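Local coordinates for protein mevalonate kinase, putative (Leishmania major, PDB 2HFS) that probably phosphorylates (R)-mevalonate with ATP to give (R)-5-phosphomevalonate, the first of three steps leading from mevalonate to isopentenyl diphosphate in isoprenoid biosynthesis, at residues Thr13-Gly18 / Tyr44-Leu49; Glu35-Gly40 / Leu167-Arg172. One frame throughout, in Å; residues are numbered along the deposited sequence.

Contact 1. Residues Thr13-Gly18 / Tyr44-Leu49; sequences TGKNIG and YTECRL
Ile-17 lays its CG2 methyl obliquely against the ring of Tyr-44, closest at Tyr-44 CD1 (3.3 Å), while Ile-17 CD1 lies nearer the base of the tyrosine side chain, by Tyr-44 CG and CB. Tyr-44 can take this position because its CG sits between the backbone N and the carbonyl carbon (chi1 59°), which swings the ring over the neighbouring chain. The ring continues toward Lys-15, whose long chain crosses the tyrosine at roughly a right angle. A turn at the last torsion (chi4 76°) brings NZ to the hydroxyl, and the ammonium donates to Tyr-44 OH at 2.8 Å. The same nitrogen forms a long, weak salt bridge to Glu-46 OE1 at 3.3 Å, so the phenol and the carboxylate share one ammonium group. After Asn-16 the chain enters strand 17-25, which forms a beta hairpin with strand 36-52. Ile-17 and Glu-46 make an antiparallel non-hydrogen-bonded pair on the same face of the sheet, and Gly-18 and Thr-45 the hydrogen-bonded pair that follows. Gly-18 N donates to Thr-45 O (2.8 Å), and Thr-45 N returns a bond to Gly-18 O. One step farther along, Cys-47 N reaches Asn-16 O at 3.0 Å. Beyond this point the two chains diverge, and a water bridges them: it accepts from Asn-16 N at 2.9 Å and lies within donating distance of both Cys-47 O (2.7 Å) and Glu-46 OE2 (3.0 Å). The side-chain nitrogen ND2 of Asn-16 gives this water only a weak bond; its stronger partner is Glu-128, which also takes the backbone N-H groups of Thr-13 and Gly-14 and so ties the incoming loop to helix 114-130.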
# COMPACT_ATOMS: atom_id res chain seq x y z
N THR A 13 -11.08 5.60 -22.47
CA THR A 13 -10.59 6.95 -22.74
C THR A 13 -10.39 7.74 -21.45
O THR A 13 -9.92 8.89 -21.48
CB THR A 13 -11.58 7.75 -23.63
OG1 THR A 13 -12.87 7.83 -22.97
CG2 THR A 13 -11.86 7.05 -24.96
N GLY A 14 -10.77 7.14 -20.33
CA GLY A 14 -10.65 7.80 -19.03
C GLY A 14 -9.29 7.54 -18.43
O GLY A 14 -8.42 6.97 -19.11
N LYS A 15 -9.10 7.94 -17.17
CA LYS A 15 -7.87 7.68 -16.45
C LYS A 15 -8.13 6.75 -15.25
O LYS A 15 -8.38 7.19 -14.11
CB LYS A 15 -7.19 8.99 -16.02
CG LYS A 15 -5.79 8.79 -15.45
CD LYS A 15 -4.95 10.06 -15.55
CE LYS A 15 -3.57 9.83 -14.98
NZ LYS A 15 -2.74 9.04 -15.93
N ASN A 16 -8.10 5.44 -15.53
CA ASN A 16 -8.46 4.41 -14.57
C ASN A 16 -7.25 3.97 -13.79
O ASN A 16 -6.41 3.26 -14.30
CB ASN A 16 -9.10 3.24 -15.27
CG ASN A 16 -10.37 3.64 -15.98
OD1 ASN A 16 -11.35 4.03 -15.34
ND2 ASN A 16 -10.33 3.59 -17.29
N ILE A 17 -7.19 4.41 -12.53
CA ILE A 17 -5.99 4.19 -11.74
C ILE A 17 -6.30 3.57 -10.38
O ILE A 17 -7.45 3.63 -9.90
CB ILE A 17 -5.25 5.54 -11.53
CG1 ILE A 17 -6.02 6.43 -10.54
CG2 ILE A 17 -5.00 6.26 -12.89
CD1 ILE A 17 -5.38 7.78 -10.27
N GLY A 18 -5.26 3.04 -9.75
CA GLY A 18 -5.30 2.60 -8.34
C GLY A 18 -4.07 3.16 -7.64
O GLY A 18 -2.96 3.06 -8.17
N TYR A 44 0.51 5.99 -8.80
CA TYR A 44 -0.60 5.10 -9.14
C TYR A 44 -0.23 4.14 -10.23
O TYR A 44 0.78 4.32 -10.93
CB TYR A 44 -1.81 5.93 -9.59
CG TYR A 44 -1.51 6.78 -10.79
CD1 TYR A 44 -1.76 6.30 -12.08
CD2 TYR A 44 -0.96 8.06 -10.65
CE1 TYR A 44 -1.48 7.07 -13.20
CE2 TYR A 44 -0.67 8.85 -11.77
CZ TYR A 44 -0.92 8.34 -13.03
OH TYR A 44 -0.65 9.10 -14.13
N THR A 45 -1.05 3.11 -10.36
CA THR A 45 -0.96 2.19 -11.48
C THR A 45 -2.20 2.48 -12.33
O THR A 45 -3.33 2.63 -11.79
CB THR A 45 -0.97 0.74 -10.95
OG1 THR A 45 0.29 0.44 -10.32
CG2 THR A 45 -1.05 -0.26 -12.08
N GLU A 46 -2.00 2.62 -13.64
CA GLU A 46 -3.12 2.84 -14.57
C GLU A 46 -3.38 1.62 -15.46
O GLU A 46 -2.43 0.94 -15.88
CB GLU A 46 -2.87 4.10 -15.42
CG GLU A 46 -3.90 4.29 -16.53
CD GLU A 46 -3.72 5.57 -17.33
OE1 GLU A 46 -2.57 6.06 -17.44
OE2 GLU A 46 -4.73 6.07 -17.86
N CYS A 47 -4.67 1.32 -15.70
CA CYS A 47 -5.08 0.25 -16.61
C CYS A 47 -5.89 0.85 -17.77
O CYS A 47 -6.80 1.67 -17.57
CB CYS A 47 -5.90 -0.83 -15.86
SG CYS A 47 -6.66 -2.04 -16.97
N ARG A 48 -5.51 0.45 -18.99
CA ARG A 48 -6.23 0.80 -20.21
C ARG A 48 -6.68 -0.50 -20.83
O ARG A 48 -5.91 -1.49 -20.84
CB ARG A 48 -5.32 1.53 -21.21
CG ARG A 48 -4.87 2.93 -20.84
CD ARG A 48 -3.91 3.58 -21.87
NE ARG A 48 -4.62 3.96 -23.10
CZ ARG A 48 -4.22 4.89 -23.97
NH1 ARG A 48 -3.10 5.58 -23.77
NH2 ARG A 48 -4.96 5.15 -25.05
N LEU A 49 -7.90 -0.49 -21.35
CA LEU A 49 -8.50 -1.65 -21.98
C LEU A 49 -9.04 -1.33 -23.37
O LEU A 49 -9.48 -0.22 -23.62
CB LEU A 49 -9.67 -2.15 -21.12
CG LEU A 49 -9.35 -2.68 -19.73
CD1 LEU A 49 -10.67 -3.05 -19.08
CD2 LEU A 49 -8.43 -3.91 -19.82
O HOH W 1 -7.17 4.35 -18.06

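Contact 2. Residues Glu35-Gly40 / Leu167-Arg172; sequences EAIVAG and LILYRR
Glu-35 and Arg-171 meet at one end of this strand pair through a long salt bridge, OE2 to NH1 at 3.4 Å, with the carboxylate and guanidinium planes 58° apart. A water reinforces the link by donating to Glu-35 OE2 and accepting from Arg-171 NH1 at 3.1 Å. The other carboxylate oxygen, OE1, passes beside Leu-169 CD1 and finds its stronger partner in Arg-234 of helix 216-239. Glu-35 is thus held between two arginines, which would be expected to favour its ionised form. Its backbone O accepts from Tyr-226 OH, and Tyr-170 OH has a weak hydrogen bond with Ser-155 OG. Inward from the salt bridge, backbone groups satisfy one another. Ala-36 N donates to Tyr-170 O at 2.7 Å and Tyr-170 N donates back to Ala-36 O. Val-38 and Ile-168 repeat the exchange: Val-38 N points almost straight at Ile-168 O (2.9 Å), whereas Ile-168 N to Val-38 O is more bent, 135° at the hydrogen. Between these antiparallel hydrogen-bonded pairs, Ile-37 faces Leu-169 as a non-hydrogen-bonded pair, with Ala-39 and Leu-167 forming the next. Tyr-170 carries its CG roughly opposite its backbone N (chi1 154°), leaning the ring obliquely toward strand 36-40; its CD1 touches both Ala-36 CB at 3.6 Å and Val-38 CG2 at 3.7 Å. Among the residues directed to the reverse face, Leu-167 CD2 closes on Ala-39 CB at 3.6 Å. Helix 216-239 packs on that face, with Ala-233 and Leu-237 against Ile-37 and Leu-237 also against Leu-167. Within the sheet, Ile-37 and Ala-39 use their backbones to bind strand 17-25 on one side of the pair, while Leu-167 pairs with strand 177-182 on the other.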
# COMPACT_ATOMS: atom_id res chain seq x y z
N GLU A 35 -5.76 0.99 16.41
CA GLU A 35 -6.05 1.78 15.22
C GLU A 35 -4.77 1.91 14.39
O GLU A 35 -3.67 1.97 14.95
CB GLU A 35 -6.56 3.17 15.59
CG GLU A 35 -7.76 3.21 16.54
CD GLU A 35 -8.32 4.62 16.73
OE1 GLU A 35 -7.68 5.61 16.31
OE2 GLU A 35 -9.41 4.74 17.30
N ALA A 36 -4.91 1.93 13.07
CA ALA A 36 -3.78 2.10 12.15
C ALA A 36 -4.03 3.28 11.20
O ALA A 36 -5.17 3.64 10.93
CB ALA A 36 -3.52 0.81 11.35
N ILE A 37 -2.95 3.91 10.75
CA ILE A 37 -3.06 4.98 9.79
C ILE A 37 -2.35 4.51 8.53
O ILE A 37 -1.14 4.21 8.55
CB ILE A 37 -2.48 6.33 10.34
CG1 ILE A 37 -3.19 6.75 11.65
CG2 ILE A 37 -2.59 7.45 9.27
CD1 ILE A 37 -2.59 8.02 12.37
N VAL A 38 -3.12 4.41 7.46
CA VAL A 38 -2.63 4.01 6.16
C VAL A 38 -2.74 5.17 5.18
O VAL A 38 -3.70 5.97 5.23
CB VAL A 38 -3.38 2.77 5.61
CG1 VAL A 38 -2.81 2.36 4.27
CG2 VAL A 38 -3.30 1.61 6.60
N ALA A 39 -1.75 5.28 4.31
CA ALA A 39 -1.68 6.40 3.41
C ALA A 39 -1.76 5.89 1.99
O ALA A 39 -0.91 5.10 1.55
CB ALA A 39 -0.42 7.17 3.65
N GLY A 40 -2.81 6.30 1.28
CA GLY A 40 -2.91 6.05 -0.16
C GLY A 40 -2.20 7.17 -0.88
O GLY A 40 -2.64 8.33 -0.85
N LEU A 167 -5.33 9.77 3.51
CA LEU A 167 -5.08 9.11 4.78
C LEU A 167 -6.34 8.40 5.22
O LEU A 167 -7.46 8.89 4.98
CB LEU A 167 -4.64 10.10 5.85
CG LEU A 167 -3.33 10.84 5.64
CD1 LEU A 167 -3.03 11.68 6.87
CD2 LEU A 167 -2.14 9.91 5.34
N ILE A 168 -6.15 7.25 5.85
CA ILE A 168 -7.24 6.33 6.17
C ILE A 168 -7.00 5.71 7.54
O ILE A 168 -5.94 5.13 7.79
CB ILE A 168 -7.36 5.25 5.09
CG1 ILE A 168 -7.76 5.90 3.76
CG2 ILE A 168 -8.34 4.12 5.50
CD1 ILE A 168 -7.91 4.96 2.59
N LEU A 169 -8.01 5.82 8.40
CA LEU A 169 -8.01 5.16 9.69
C LEU A 169 -8.52 3.74 9.52
O LEU A 169 -9.62 3.52 9.00
CB LEU A 169 -8.88 5.94 10.69
CG LEU A 169 -8.74 5.66 12.19
CD1 LEU A 169 -7.36 6.12 12.71
CD2 LEU A 169 -9.86 6.38 12.94
N TYR A 170 -7.71 2.78 9.97
CA TYR A 170 -7.93 1.36 9.74
C TYR A 170 -7.92 0.62 11.06
O TYR A 170 -6.95 0.69 11.81
CB TYR A 170 -6.84 0.85 8.77
CG TYR A 170 -6.42 -0.63 8.78
CD1 TYR A 170 -5.08 -0.96 8.61
CD2 TYR A 170 -7.34 -1.67 8.88
CE1 TYR A 170 -4.65 -2.28 8.57
CE2 TYR A 170 -6.92 -3.01 8.84
CZ TYR A 170 -5.57 -3.30 8.69
OH TYR A 170 -5.11 -4.60 8.65
N ARG A 171 -9.02 -0.05 11.37
CA ARG A 171 -9.11 -0.84 12.59
C ARG A 171 -10.02 -2.05 12.45
O ARG A 171 -10.99 -2.03 11.69
CB ARG A 171 -9.53 0.02 13.79
CG ARG A 171 -10.90 0.66 13.69
CD ARG A 171 -11.31 1.39 14.96
NE ARG A 171 -11.61 0.47 16.05
CZ ARG A 171 -11.69 0.81 17.34
NH1 ARG A 171 -11.47 2.07 17.72
NH2 ARG A 171 -11.96 -0.11 18.25
N ARG A 172 -9.69 -3.11 13.19
CA ARG A 172 -10.58 -4.26 13.33
C ARG A 172 -11.69 -3.97 14.34
O ARG A 172 -11.50 -4.12 15.55
CB ARG A 172 -9.78 -5.51 13.70
CG ARG A 172 -9.43 -6.39 12.52
CD ARG A 172 -8.07 -6.17 11.91
NE ARG A 172 -7.57 -7.40 11.29
CZ ARG A 172 -6.42 -7.50 10.63
NH1 ARG A 172 -5.64 -6.43 10.48
NH2 ARG A 172 -6.05 -8.66 10.11
O HOH W 2 -11.57 4.60 16.01

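In the fold
Strand 36-52 supplies one side of both contacts: its first part pairs with 167-172 in contact 2, and the residues directly after Gly-40 lead into 44-49, which pairs with 13-18 in contact 1. The two centres are about 24 Å apart; three residues separate 35-40 from 44-49 along the strand, and the two contacts do not otherwise meet. Contact 2 is the more central, about 11 Å from the centre of the chain against about 17 Å for contact 1, and is buried where contact 1 is only partly so. Both belong to the mixed sheet of this GHMP kinase. No ligand is among the atoms of either contact; both describe how the strands of the sheet are joined.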